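Local atomic coordinates of Alpha/beta hydrolase fold protein (Sphaerobacter thermophilus, PDB entry 3R0V), a protein that probably acts as a hydrolase of the alpha/beta-hydrolase fold and holds a molecule of D-malate in its pocket in this crystal. Residues P24-V29 / A88-G93; D77-I82 / S107-T112; R113-E118 / P254-F259; I207-M212 / D230-A235. All blocks are in the same frame, centred on the assembly; numbering follows the deposited sequence. Where two conformers were deposited one is given.

Overall arrangement
All four contacts meet on the mixed central sheet of an alpha/beta-hydrolase fold. Contact 1 pairs two of its parallel strands, 25-29 and 89-94, and contact 2 packs helix 71-84 against the turn that leads into the next strand, 111-117; their centres lie about 9 Å apart. Contact 3, its centre about 10 Å from that of contact 1, sets helix 249-260 against that strand. Contact 4 lies one strand on, where 209-213 begins to pair with 235-239, its centre about 11 Å from that of contact 3. Contact 1 stops short of the ligand: the side chain of Val29 is about 10 Å from the bound D-malate and about 8 Å from that of Ser96, which binds it.

Contact 1 (P24-V29 / A88-G93); sequences PPVVLV and AAFVFG
Four backbone hydrogen bonds stitch Pro25, Val27 and Val29 to Phe90 and Phe92. Phe90 N gives its hydrogen to Pro25 O at 3.0 Å, and Phe90 O takes one from Val27 N at 2.9 Å. The same alternation is repeated two residues on, where Phe92 N reaches Val27 O and Phe92 O receives Val29 N. The bond at the Pro25 end is the most bent of the four, with 152° at the hydrogen. Phe90 O also has Val26 CA at 3.3 Å as a CA-H...O partner.

Side chains pack along both faces. On one, the edge of the Phe90 ring meets Val26 CG2, which lies 4.0 Å from Phe90 CD2, while Pro24 CB approaches Phe90 CE2. Further along, Leu28 CD2 bends in to the edge of Phe92, 3.9 Å from Phe92 CB. On the opposite face Val29 CG2 rests 3.8 Å from Val91 CG1; a chi1 of 168° points that branch of Val91 along the strand to Val29.

Farther out, Phe260 stacks on the Phe90 ring, and Leu78 and Ile81 of helix 71-84 cover Val27. Thr51 and Ile53 bond to the other edge of strand 25-29. Two neighbouring parallel strands with helices over them form the core of the alpha/beta-hydrolase sheet, and Gly93 opens a GxSxG sequence consistent with the nucleophile elbow.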
loop_
_atom_site.group_PDB
_atom_site.type_symbol
_atom_site.label_atom_id
_atom_site.label_comp_id
_atom_site.label_asym_id
_atom_site.label_seq_id
_atom_site.Cartn_x
_atom_site.Cartn_y
_atom_site.Cartn_z
ATOM N N PRO A 24 -6.131 20.435 4.747
ATOM C CA PRO A 24 -4.772 20.072 4.339
ATOM C C PRO A 24 -4.787 18.789 3.505
ATOM O O PRO A 24 -5.676 17.957 3.678
ATOM C CB PRO A 24 -4.047 19.825 5.667
ATOM C CG PRO A 24 -4.904 20.401 6.721
ATOM C CD PRO A 24 -6.302 20.466 6.209
ATOM N N PRO A 25 -3.813 18.633 2.607
ATOM C CA PRO A 25 -3.827 17.488 1.701
ATOM C C PRO A 25 -3.360 16.172 2.309
ATOM O O PRO A 25 -2.406 16.124 3.097
ATOM C CB PRO A 25 -2.879 17.923 0.579
ATOM C CG PRO A 25 -1.958 18.913 1.221
ATOM C CD PRO A 25 -2.811 19.644 2.207
ATOM N N VAL A 26 -4.069 15.114 1.920
ATOM C CA VAL A 26 -3.729 13.734 2.245
ATOM C C VAL A 26 -3.708 12.922 0.949
ATOM O O VAL A 26 -4.666 12.990 0.180
ATOM C CB VAL A 26 -4.812 13.118 3.166
ATOM C CG1 VAL A 26 -4.604 11.620 3.332
ATOM C CG2 VAL A 26 -4.856 13.833 4.517
ATOM N N VAL A 27 -2.652 12.149 0.723
ATOM C CA VAL A 27 -2.566 11.247 -0.416
ATOM C C VAL A 27 -2.698 9.819 0.092
ATOM O O VAL A 27 -2.021 9.416 1.043
ATOM C CB VAL A 27 -1.231 11.395 -1.150
ATOM C CG1 VAL A 27 -1.113 10.340 -2.266
ATOM C CG2 VAL A 27 -1.104 12.792 -1.734
ATOM N N LEU A 28 -3.601 9.066 -0.526
ATOM C CA LEU A 28 -3.794 7.659 -0.172
ATOM C C LEU A 28 -3.017 6.809 -1.168
ATOM O O LEU A 28 -3.154 6.996 -2.390
ATOM C CB LEU A 28 -5.277 7.284 -0.218
ATOM C CG LEU A 28 -6.236 8.163 0.593
ATOM C CD1 LEU A 28 -7.657 7.599 0.588
ATOM C CD2 LEU A 28 -5.770 8.331 2.009
ATOM N N VAL A 29 -2.185 5.901 -0.661
ATOM C CA VAL A 29 -1.380 5.037 -1.517
ATOM C C VAL A 29 -1.839 3.592 -1.345
ATOM O O VAL A 29 -1.735 3.021 -0.257
ATOM C CB VAL A 29 0.127 5.120 -1.161
ATOM C CG1 VAL A 29 0.937 4.248 -2.116
ATOM C CG2 VAL A 29 0.628 6.567 -1.201
ATOM N N ALA A 88 3.288 19.249 -0.988
ATOM C CA ALA A 88 3.590 18.469 0.203
ATOM C C ALA A 88 2.276 17.883 0.694
ATOM O O ALA A 88 1.209 18.456 0.447
ATOM C CB ALA A 88 4.199 19.353 1.282
ATOM N N ALA A 89 2.328 16.766 1.402
ATOM C CA ALA A 89 1.094 16.186 1.894
ATOM C C ALA A 89 1.337 15.229 3.026
ATOM O O ALA A 89 2.444 14.715 3.192
ATOM C CB ALA A 89 0.375 15.456 0.769
ATOM N N PHE A 90 0.273 14.972 3.777
ATOM C CA PHE A 90 0.199 13.810 4.654
ATOM C C PHE A 90 -0.005 12.595 3.745
ATOM O O PHE A 90 -0.642 12.710 2.693
ATOM C CB PHE A 90 -1.010 13.922 5.579
ATOM C CG PHE A 90 -1.033 15.154 6.444
ATOM C CD1 PHE A 90 0.136 15.759 6.877
ATOM C CD2 PHE A 90 -2.245 15.705 6.828
ATOM C CE1 PHE A 90 0.092 16.890 7.697
ATOM C CE2 PHE A 90 -2.294 16.834 7.628
ATOM C CZ PHE A 90 -1.118 17.433 8.057
ATOM N N VAL A 91 0.509 11.432 4.139
ATOM C CA VAL A 91 0.338 10.235 3.319
ATOM C C VAL A 91 -0.177 9.099 4.176
ATOM O O VAL A 91 0.307 8.902 5.288
ATOM C CB VAL A 91 1.659 9.811 2.634
ATOM C CG1 VAL A 91 1.545 8.414 2.025
ATOM C CG2 VAL A 91 2.047 10.823 1.579
ATOM N N PHE A 92 -1.184 8.382 3.671
ATOM C CA PHE A 92 -1.622 7.125 4.274
ATOM C C PHE A 92 -1.378 6.005 3.273
ATOM O O PHE A 92 -1.946 6.015 2.183
ATOM C CB PHE A 92 -3.112 7.166 4.641
ATOM C CG PHE A 92 -3.673 5.821 5.076
ATOM C CD1 PHE A 92 -3.105 5.124 6.129
ATOM C CD2 PHE A 92 -4.757 5.256 4.416
ATOM C CE1 PHE A 92 -3.608 3.887 6.526
ATOM C CE2 PHE A 92 -5.272 4.029 4.819
ATOM C CZ PHE A 92 -4.698 3.354 5.872
ATOM N N GLY A 93 -0.537 5.041 3.645
ATOM C CA GLY A 93 -0.217 3.929 2.764
ATOM C C GLY A 93 -0.766 2.620 3.300
ATOM O O GLY A 93 -0.658 2.316 4.492
#

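Contact 2 (D77-I82 / S107-T112); sequences DLAAII and SGLPIT
Leu109 leans onto the helix at Ala79, where helix 71-84, one of those flanking the sheet of the alpha/beta-hydrolase fold, packs beside the turn that carries the chain from helix 96-106 into strand 111-117. No hydrogen bond crosses between the two segments, and the contact is made by apolar side chains.

Leucine and alanine form the first group. Both methyls of Leu109 rest on Ala79 from one side: CD2 touches Ala79 CB at 3.8 Å, while CD1 also reaches the backbone, 3.7 Å from Ala79 N. Leu109 CB already points to the helix, and chi1 -70° sets CG across from the carbonyl carbon, carrying both methyls on to Ala79. Leu78 meets it obliquely, its CG 4.2 Å from Leu109 CD1. Ala104 of helix 96-106 backs both leucines, and Val29 of the sheet lies against Leu78.

The second group belongs to Ile82, which forks between two partners. Its CG2 methyl lies against Pro110, 3.9 Å from Pro110 O and 4.1 Å from Pro110 CG, and its CD1, at the end of the longer branch, reaches the isoleucine beyond. The side chains of Ile82 and Ile111 cross at about a right angle.

Backbone geometry shapes the turn itself. Gly108, with positive phi (97°), ends the preceding helix in a Schellman motif. Pro110 is the centre of an inverse gamma turn, where Ile111 N bonds to Leu109 O at 2.7 Å. Just beyond this turn Ile111 CG1 sits 3.9 Å from Ile82 CD1.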
loop_
_atom_site.group_PDB
_atom_site.type_symbol
_atom_site.label_atom_id
_atom_site.label_comp_id
_atom_site.label_asym_id
_atom_site.label_seq_id
_atom_site.Cartn_x
_atom_site.Cartn_y
_atom_site.Cartn_z
ATOM N N ASP A 77 6.114 8.553 -9.299
ATOM C CA ASP A 77 4.667 8.700 -9.467
ATOM C C ASP A 77 4.065 9.379 -8.234
ATOM O O ASP A 77 3.263 10.309 -8.345
ATOM C CB ASP A 77 3.965 7.351 -9.692
ATOM C CG ASP A 77 4.397 6.646 -10.976
ATOM O OD1 ASP A 77 4.868 7.306 -11.920
ATOM O OD2 ASP A 77 4.239 5.409 -11.037
ATOM N N LEU A 78 4.433 8.886 -7.059
ATOM C CA LEU A 78 3.932 9.463 -5.821
ATOM C C LEU A 78 4.384 10.920 -5.698
ATOM O O LEU A 78 3.605 11.783 -5.280
ATOM C CB LEU A 78 4.385 8.620 -4.632
ATOM C CG LEU A 78 3.979 9.139 -3.249
ATOM C CD1 LEU A 78 2.472 9.391 -3.173
ATOM C CD2 LEU A 78 4.424 8.143 -2.168
ATOM N N ALA A 79 5.617 11.223 -6.094
ATOM C CA ALA A 79 6.074 12.617 -6.090
ATOM C C ALA A 79 5.188 13.518 -6.964
ATOM O O ALA A 79 4.848 14.642 -6.574
ATOM C CB ALA A 79 7.527 12.696 -6.531
ATOM N N ALA A 80 4.789 13.019 -8.132
ATOM C CA ALA A 80 3.919 13.783 -9.022
ATOM C C ALA A 80 2.553 14.008 -8.397
ATOM O O ALA A 80 1.957 15.075 -8.548
ATOM C CB ALA A 80 3.785 13.070 -10.374
ATOM N N ILE A 81 2.048 13.004 -7.697
ATOM C CA ILE A 81 0.754 13.121 -7.033
ATOM C C ILE A 81 0.813 14.085 -5.834
ATOM O O ILE A 81 -0.123 14.855 -5.601
ATOM C CB ILE A 81 0.230 11.718 -6.618
ATOM C CG1 ILE A 81 -0.075 10.900 -7.887
ATOM C CG2 ILE A 81 -0.988 11.833 -5.709
ATOM C CD1 ILE A 81 -1.147 11.495 -8.766
ATOM N N ILE A 82 1.896 14.030 -5.060
ATOM C CA ILE A 82 2.074 14.996 -3.981
ATOM C C ILE A 82 2.140 16.417 -4.569
ATOM O O ILE A 82 1.613 17.354 -3.972
ATOM C CB ILE A 82 3.294 14.653 -3.101
ATOM C CG1 ILE A 82 3.030 13.354 -2.338
ATOM C CG2 ILE A 82 3.577 15.786 -2.082
ATOM C CD1 ILE A 82 4.257 12.784 -1.696
ATOM N N SER A 107 13.435 8.420 0.953
ATOM C CA SER A 107 14.093 8.999 -0.213
ATOM C C SER A 107 14.011 10.513 -0.233
ATOM O O SER A 107 14.596 11.148 -1.108
ATOM C CB SER A 107 13.484 8.448 -1.503
ATOM O OG SER A 107 13.672 7.045 -1.597
ATOM N N GLY A 108 13.273 11.090 0.708
ATOM C CA GLY A 108 13.206 12.536 0.815
ATOM C C GLY A 108 12.022 13.236 0.166
ATOM O O GLY A 108 12.054 14.454 0.001
ATOM N N LEU A 109 10.978 12.504 -0.216
ATOM C CA LEU A 109 9.790 13.190 -0.733
ATOM C C LEU A 109 9.162 14.065 0.348
ATOM O O LEU A 109 9.295 13.774 1.544
ATOM C CB LEU A 109 8.745 12.208 -1.259
ATOM C CG LEU A 109 9.063 11.434 -2.543
ATOM C CD1 LEU A 109 7.786 10.872 -3.141
ATOM C CD2 LEU A 109 9.780 12.291 -3.560
ATOM N N PRO A 110 8.453 15.131 -0.071
ATOM C CA PRO A 110 7.844 16.058 0.894
ATOM C C PRO A 110 6.563 15.512 1.516
ATOM O O PRO A 110 5.451 15.997 1.278
ATOM C CB PRO A 110 7.589 17.316 0.054
ATOM C CG PRO A 110 7.436 16.816 -1.339
ATOM C CD PRO A 110 8.369 15.629 -1.455
ATOM N N ILE A 111 6.749 14.461 2.309
ATOM C CA ILE A 111 5.697 13.853 3.113
ATOM C C ILE A 111 5.827 14.426 4.524
ATOM O O ILE A 111 6.875 14.273 5.170
ATOM C CB ILE A 111 5.861 12.312 3.135
ATOM C CG1 ILE A 111 5.762 11.765 1.704
ATOM C CG2 ILE A 111 4.808 11.664 4.017
ATOM C CD1 ILE A 111 6.056 10.276 1.561
ATOM N N THR A 112 4.778 15.096 4.997
ATOM C CA THR A 112 4.892 15.825 6.254
ATOM C C THR A 112 4.483 14.997 7.477
ATOM O O THR A 112 5.028 15.194 8.560
ATOM C CB THR A 112 4.117 17.136 6.205
ATOM O OG1 THR A 112 2.767 16.871 5.811
ATOM C CG2 THR A 112 4.749 18.084 5.189
#

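Contact 3 (R113-E118 / P254-F259); sequences RLAVFE and PVLVEF
Ala115 and Leu256 meet at the tight end of this contact, methyl against methyl, with Ala115 CB 3.5 Å from Leu256 CD2. Beside them the ring of Phe259 takes up the largest share of the interface. Its CE2 comes within 3.5 Å of Leu114 O and 4.1 Å of Ala115 CB, both approached obliquely. A chi1 of 168° turns Phe259 CG away from the backbone N and swings the ring off the helix and over the strand. Leu210 of the neighbouring strand touches the ring as well, while Phe92 and Met212 pack on Ala115; Ala115 and Leu256 are both buried.

Arg113 makes the looser side, partly exposed to solvent. Its CB stands 4.2 Å from Phe259 CE2, and the chain, extended from CG to NE, rises away from the ring. The guanidinium arrives near the helix backbone, NH1 lying 3.3 Å from Phe259 O. Phe90 of strand 89-94 lies against Arg113 too.

Strand 114-117 and helix 254-259 run nearly antiparallel, at 158°, with their axes 10.0 Å apart. A C-terminal helix packed in this direction against a central strand of the parallel sheet is a feature of the alpha/beta-hydrolase fold.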
loop_
_atom_site.group_PDB
_atom_site.type_symbol
_atom_site.label_atom_id
_atom_site.label_comp_id
_atom_site.label_asym_id
_atom_site.label_seq_id
_atom_site.Cartn_x
_atom_site.Cartn_y
_atom_site.Cartn_z
ATOM N N ARG A 113 3.534 14.076 7.296
ATOM C CA ARG A 113 3.133 13.103 8.315
ATOM C C ARG A 113 2.828 11.810 7.574
ATOM O O ARG A 113 2.286 11.853 6.480
ATOM C CB ARG A 113 1.880 13.564 9.063
ATOM C CG ARG A 113 2.046 14.880 9.818
ATOM C CD ARG A 113 0.797 15.227 10.618
ATOM N NE ARG A 113 1.011 16.404 11.457
ATOM C CZ ARG A 113 1.237 16.352 12.766
ATOM N NH1 ARG A 113 1.257 15.182 13.390
ATOM N NH2 ARG A 113 1.432 17.472 13.451
ATOM N N LEU A 114 3.160 10.668 8.173
ATOM C CA LEU A 114 2.988 9.392 7.477
ATOM C C LEU A 114 2.243 8.388 8.335
ATOM O O LEU A 114 2.647 8.145 9.467
ATOM C CB LEU A 114 4.359 8.820 7.117
ATOM C CG LEU A 114 4.374 7.423 6.481
ATOM C CD1 LEU A 114 3.613 7.397 5.156
ATOM C CD2 LEU A 114 5.810 6.945 6.288
ATOM N N ALA A 115 1.172 7.797 7.791
ATOM C CA ALA A 115 0.466 6.713 8.452
ATOM C C ALA A 115 0.512 5.508 7.534
ATOM O O ALA A 115 0.334 5.627 6.316
ATOM C CB ALA A 115 -0.972 7.111 8.737
ATOM N N VAL A 116 0.774 4.344 8.121
ATOM C CA VAL A 116 0.844 3.105 7.349
ATOM C C VAL A 116 0.040 1.998 8.022
ATOM O O VAL A 116 0.060 1.856 9.247
ATOM C CB VAL A 116 2.308 2.652 7.144
ATOM C CG1 VAL A 116 3.062 3.628 6.245
ATOM C CG2 VAL A 116 3.028 2.476 8.494
ATOM N N PHE A 117 -0.680 1.230 7.213
ATOM C CA PHE A 117 -1.477 0.123 7.720
ATOM C C PHE A 117 -0.916 -1.207 7.223
ATOM O O PHE A 117 -0.803 -1.443 6.010
ATOM C CB PHE A 117 -2.930 0.273 7.264
ATOM C CG PHE A 117 -3.827 -0.867 7.667
ATOM C CD1 PHE A 117 -4.341 -0.941 8.951
ATOM C CD2 PHE A 117 -4.170 -1.848 6.748
ATOM C CE1 PHE A 117 -5.179 -1.989 9.323
ATOM C CE2 PHE A 117 -5.018 -2.899 7.112
ATOM C CZ PHE A 117 -5.518 -2.964 8.397
ATOM N N GLU A 118 -0.572 -2.071 8.174
ATOM C CA GLU A 118 -0.123 -3.441 7.881
ATOM C C GLU A 118 0.930 -3.537 6.771
ATOM O O GLU A 118 0.781 -4.308 5.828
ATOM C CB GLU A 118 -1.317 -4.362 7.568
ATOM C CG GLU A 118 -2.321 -4.444 8.719
ATOM C CD GLU A 118 -3.405 -5.485 8.512
ATOM O OE1 GLU A 118 -3.603 -5.957 7.371
ATOM O OE2 GLU A 118 -4.066 -5.838 9.509
ATOM N N PRO A 254 -11.186 7.904 12.112
ATOM C CA PRO A 254 -11.026 8.704 13.334
ATOM C C PRO A 254 -9.581 8.721 13.825
ATOM O O PRO A 254 -9.112 9.743 14.332
ATOM C CB PRO A 254 -11.935 7.995 14.343
ATOM C CG PRO A 254 -12.931 7.254 13.497
ATOM C CD PRO A 254 -12.167 6.819 12.284
ATOM N N VAL A 255 -8.887 7.596 13.668
ATOM C CA VAL A 255 -7.482 7.500 14.061
ATOM C C VAL A 255 -6.602 8.392 13.177
ATOM O O VAL A 255 -5.702 9.089 13.663
ATOM C CB VAL A 255 -6.987 6.045 14.007
ATOM C CG1 VAL A 255 -5.516 5.957 14.346
ATOM C CG2 VAL A 255 -7.805 5.164 14.960
ATOM N N LEU A 256 -6.864 8.371 11.877
ATOM C CA LEU A 256 -6.150 9.245 10.956
ATOM C C LEU A 256 -6.438 10.711 11.218
ATOM O O LEU A 256 -5.533 11.536 11.165
ATOM C CB LEU A 256 -6.501 8.918 9.507
ATOM C CG LEU A 256 -5.980 7.595 8.970
ATOM C CD1 LEU A 256 -6.372 7.480 7.509
ATOM C CD2 LEU A 256 -4.463 7.489 9.115
ATOM N N VAL A 257 -7.698 11.044 11.482
ATOM C CA VAL A 257 -8.039 12.436 11.748
ATOM C C VAL A 257 -7.276 12.938 12.964
ATOM O O VAL A 257 -6.705 14.020 12.929
ATOM C CB VAL A 257 -9.548 12.630 11.960
ATOM C CG1 VAL A 257 -9.836 14.026 12.509
ATOM C CG2 VAL A 257 -10.302 12.393 10.659
ATOM N N GLU A 258 -7.254 12.139 14.029
ATOM C CA GLU A 258 -6.542 12.517 15.248
ATOM C C GLU A 258 -5.048 12.681 14.987
ATOM O O GLU A 258 -4.430 13.656 15.425
ATOM C CB GLU A 258 -6.770 11.463 16.333
ATOM C CG GLU A 258 -6.382 11.903 17.743
ATOM C CD GLU A 258 -4.883 11.894 17.996
ATOM O OE1 GLU A 258 -4.178 11.028 17.430
ATOM O OE2 GLU A 258 -4.409 12.752 18.772
ATOM N N PHE A 259 -4.459 11.728 14.271
ATOM C CA PHE A 259 -3.016 11.745 14.046
ATOM C C PHE A 259 -2.579 12.884 13.122
ATOM O O PHE A 259 -1.542 13.514 13.341
ATOM C CB PHE A 259 -2.570 10.391 13.477
ATOM C CG PHE A 259 -1.167 10.389 12.951
ATOM C CD1 PHE A 259 -0.083 10.470 13.811
ATOM C CD2 PHE A 259 -0.938 10.277 11.587
ATOM C CE1 PHE A 259 1.217 10.461 13.302
ATOM C CE2 PHE A 259 0.345 10.266 11.082
ATOM C CZ PHE A 259 1.420 10.369 11.942
#

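Contact 4 (I207-M212 / D230-A235); sequences IPTLVM and DTIPNA
Thr209 faces Ile232 and Ala235, and its side chain can be followed outward. CB meets Asn234 O at 3.9 Å and, at 4.0 Å, the CB of Ala235, its neighbour in the parallel bridge. From there OG1 points beside the backbone N (chi1 -62°), which lets it turn back along its own chain and donate to Ile207 O at 3.0 Å, from well above the carbonyl plane. Thr209 OG1 also has Ile232 CG2 at 3.9 Å, the two side chains crossing at about a right angle. CG2 of Thr209 takes the other direction and packs near Leu114 O of strand 111-117.

The bridge is the start of the pairing between strands 209-213 and 235-239, the two strands of a beta-alpha-beta crossover whose helix, 219-231, ends just before Ile232. Thr209 N donates to Asn234 O at 2.9 Å, with 151° at the hydrogen, and Ala235 CA approaches Thr209 O at 3.2 Å as a CA-H...O contact.

A water also bridges the two segments: it donates to Ile207 O at 2.9 Å and accepts from Asn234 N at 2.8 Å. Ile207 O is thus gripped twice, by the water and by the threonine hydroxyl. The amide nitrogen ND2 of Asn234 bonds to Ser206 O.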
loop_
_atom_site.group_PDB
_atom_site.type_symbol
_atom_site.label_atom_id
_atom_site.label_comp_id
_atom_site.label_asym_id
_atom_site.label_seq_id
_atom_site.Cartn_x
_atom_site.Cartn_y
_atom_site.Cartn_z
ATOM N N ILE A 207 9.916 12.271 10.330
ATOM C CA ILE A 207 8.588 12.863 10.456
ATOM C C ILE A 207 7.669 12.048 11.369
ATOM O O ILE A 207 7.900 10.852 11.589
ATOM C CB ILE A 207 7.901 13.024 9.098
ATOM C CG1 ILE A 207 7.898 11.696 8.354
ATOM C CG2 ILE A 207 8.599 14.103 8.269
ATOM C CD1 ILE A 207 6.874 11.620 7.226
ATOM N N PRO A 208 6.620 12.698 11.901
ATOM C CA PRO A 208 5.637 11.977 12.717
ATOM C C PRO A 208 5.063 10.811 11.916
ATOM O O PRO A 208 4.621 10.992 10.782
ATOM C CB PRO A 208 4.552 13.028 12.981
ATOM C CG PRO A 208 5.251 14.374 12.805
ATOM C CD PRO A 208 6.274 14.123 11.722
ATOM N N THR A 209 5.062 9.631 12.524
ATOM C CA THR A 209 4.633 8.421 11.837
ATOM C C THR A 209 3.683 7.614 12.712
ATOM O O THR A 209 3.821 7.562 13.937
ATOM C CB THR A 209 5.849 7.558 11.423
ATOM O OG1 THR A 209 6.656 8.303 10.509
ATOM C CG2 THR A 209 5.413 6.271 10.723
ATOM N N LEU A 210 2.705 6.997 12.062
ATOM C CA LEU A 210 1.723 6.144 12.721
ATOM C C LEU A 210 1.700 4.793 12.023
ATOM O O LEU A 210 1.531 4.731 10.811
ATOM C CB LEU A 210 0.354 6.801 12.638
ATOM C CG LEU A 210 -0.849 5.945 13.005
ATOM C CD1 LEU A 210 -0.725 5.536 14.444
ATOM C CD2 LEU A 210 -2.134 6.713 12.775
ATOM N N VAL A 211 1.905 3.723 12.785
ATOM C CA VAL A 211 1.903 2.378 12.235
ATOM C C VAL A 211 0.697 1.655 12.806
ATOM O O VAL A 211 0.533 1.594 14.025
ATOM C CB VAL A 211 3.166 1.613 12.640
ATOM C CG1 VAL A 211 3.161 0.235 11.976
ATOM C CG2 VAL A 211 4.418 2.379 12.252
HETATM N N MSE A 212 -0.162 1.138 11.941
HETATM C CA MSE A 212 -1.408 0.519 12.386
HETATM C C MSE A 212 -1.494 -0.921 11.957
HETATM O O MSE A 212 -1.028 -1.289 10.884
HETATM C CB MSE A 212 -2.617 1.243 11.799
HETATM C CG MSE A 212 -2.997 2.541 12.494
HETATM SE SE MSE A 212 -4.206 3.589 11.376
HETATM C CE MSE A 212 -2.894 3.971 10.102
ATOM N N ASP A 230 9.229 0.977 16.474
ATOM C CA ASP A 230 10.407 1.147 17.318
ATOM C C ASP A 230 11.573 1.718 16.497
ATOM O O ASP A 230 12.320 2.587 16.965
ATOM C CB ASP A 230 10.788 -0.193 17.963
ATOM C CG ASP A 230 11.908 -0.061 18.981
ATOM O OD1 ASP A 230 11.650 0.452 20.090
ATOM O OD2 ASP A 230 13.043 -0.485 18.681
ATOM N N THR A 231 11.723 1.231 15.269
ATOM C CA THR A 231 12.820 1.648 14.403
ATOM C C THR A 231 12.693 3.101 13.958
ATOM O O THR A 231 13.678 3.848 13.910
ATOM C CB THR A 231 12.894 0.713 13.173
ATOM O OG1 THR A 231 13.316 -0.583 13.612
ATOM C CG2 THR A 231 13.874 1.237 12.134
ATOM N N ILE A 232 11.478 3.513 13.638
ATOM C CA ILE A 232 11.237 4.876 13.192
ATOM C C ILE A 232 11.130 5.742 14.435
ATOM O O ILE A 232 10.289 5.494 15.298
ATOM C CB ILE A 232 9.966 4.949 12.334
ATOM C CG1 ILE A 232 10.139 4.070 11.092
ATOM C CG2 ILE A 232 9.670 6.389 11.953
ATOM C CD1 ILE A 232 8.877 3.865 10.288
ATOM N N PRO A 233 12.005 6.751 14.551
ATOM C CA PRO A 233 12.120 7.390 15.866
ATOM C C PRO A 233 10.863 8.086 16.370
ATOM O O PRO A 233 10.577 8.036 17.567
ATOM C CB PRO A 233 13.277 8.386 15.685
ATOM C CG PRO A 233 13.449 8.540 14.224
ATOM C CD PRO A 233 13.029 7.228 13.610
ATOM N N ASN A 234 10.103 8.718 15.491
ATOM C CA ASN A 234 8.921 9.406 15.973
ATOM C C ASN A 234 7.650 8.689 15.550
ATOM O O ASN A 234 6.807 9.259 14.852
ATOM C CB ASN A 234 8.940 10.866 15.520
ATOM C CG ASN A 234 10.240 11.569 15.907
ATOM O OD1 ASN A 234 10.624 11.582 17.080
ATOM N ND2 ASN A 234 10.936 12.125 14.918
ATOM N N ALA A 235 7.520 7.437 15.988
ATOM C CA ALA A 235 6.410 6.604 15.540
ATOM C C ALA A 235 5.601 6.025 16.677
ATOM O O ALA A 235 6.140 5.640 17.715
ATOM C CB ALA A 235 6.914 5.479 14.666
HETATM O O HOH W 1 10.203 9.711 12.850
#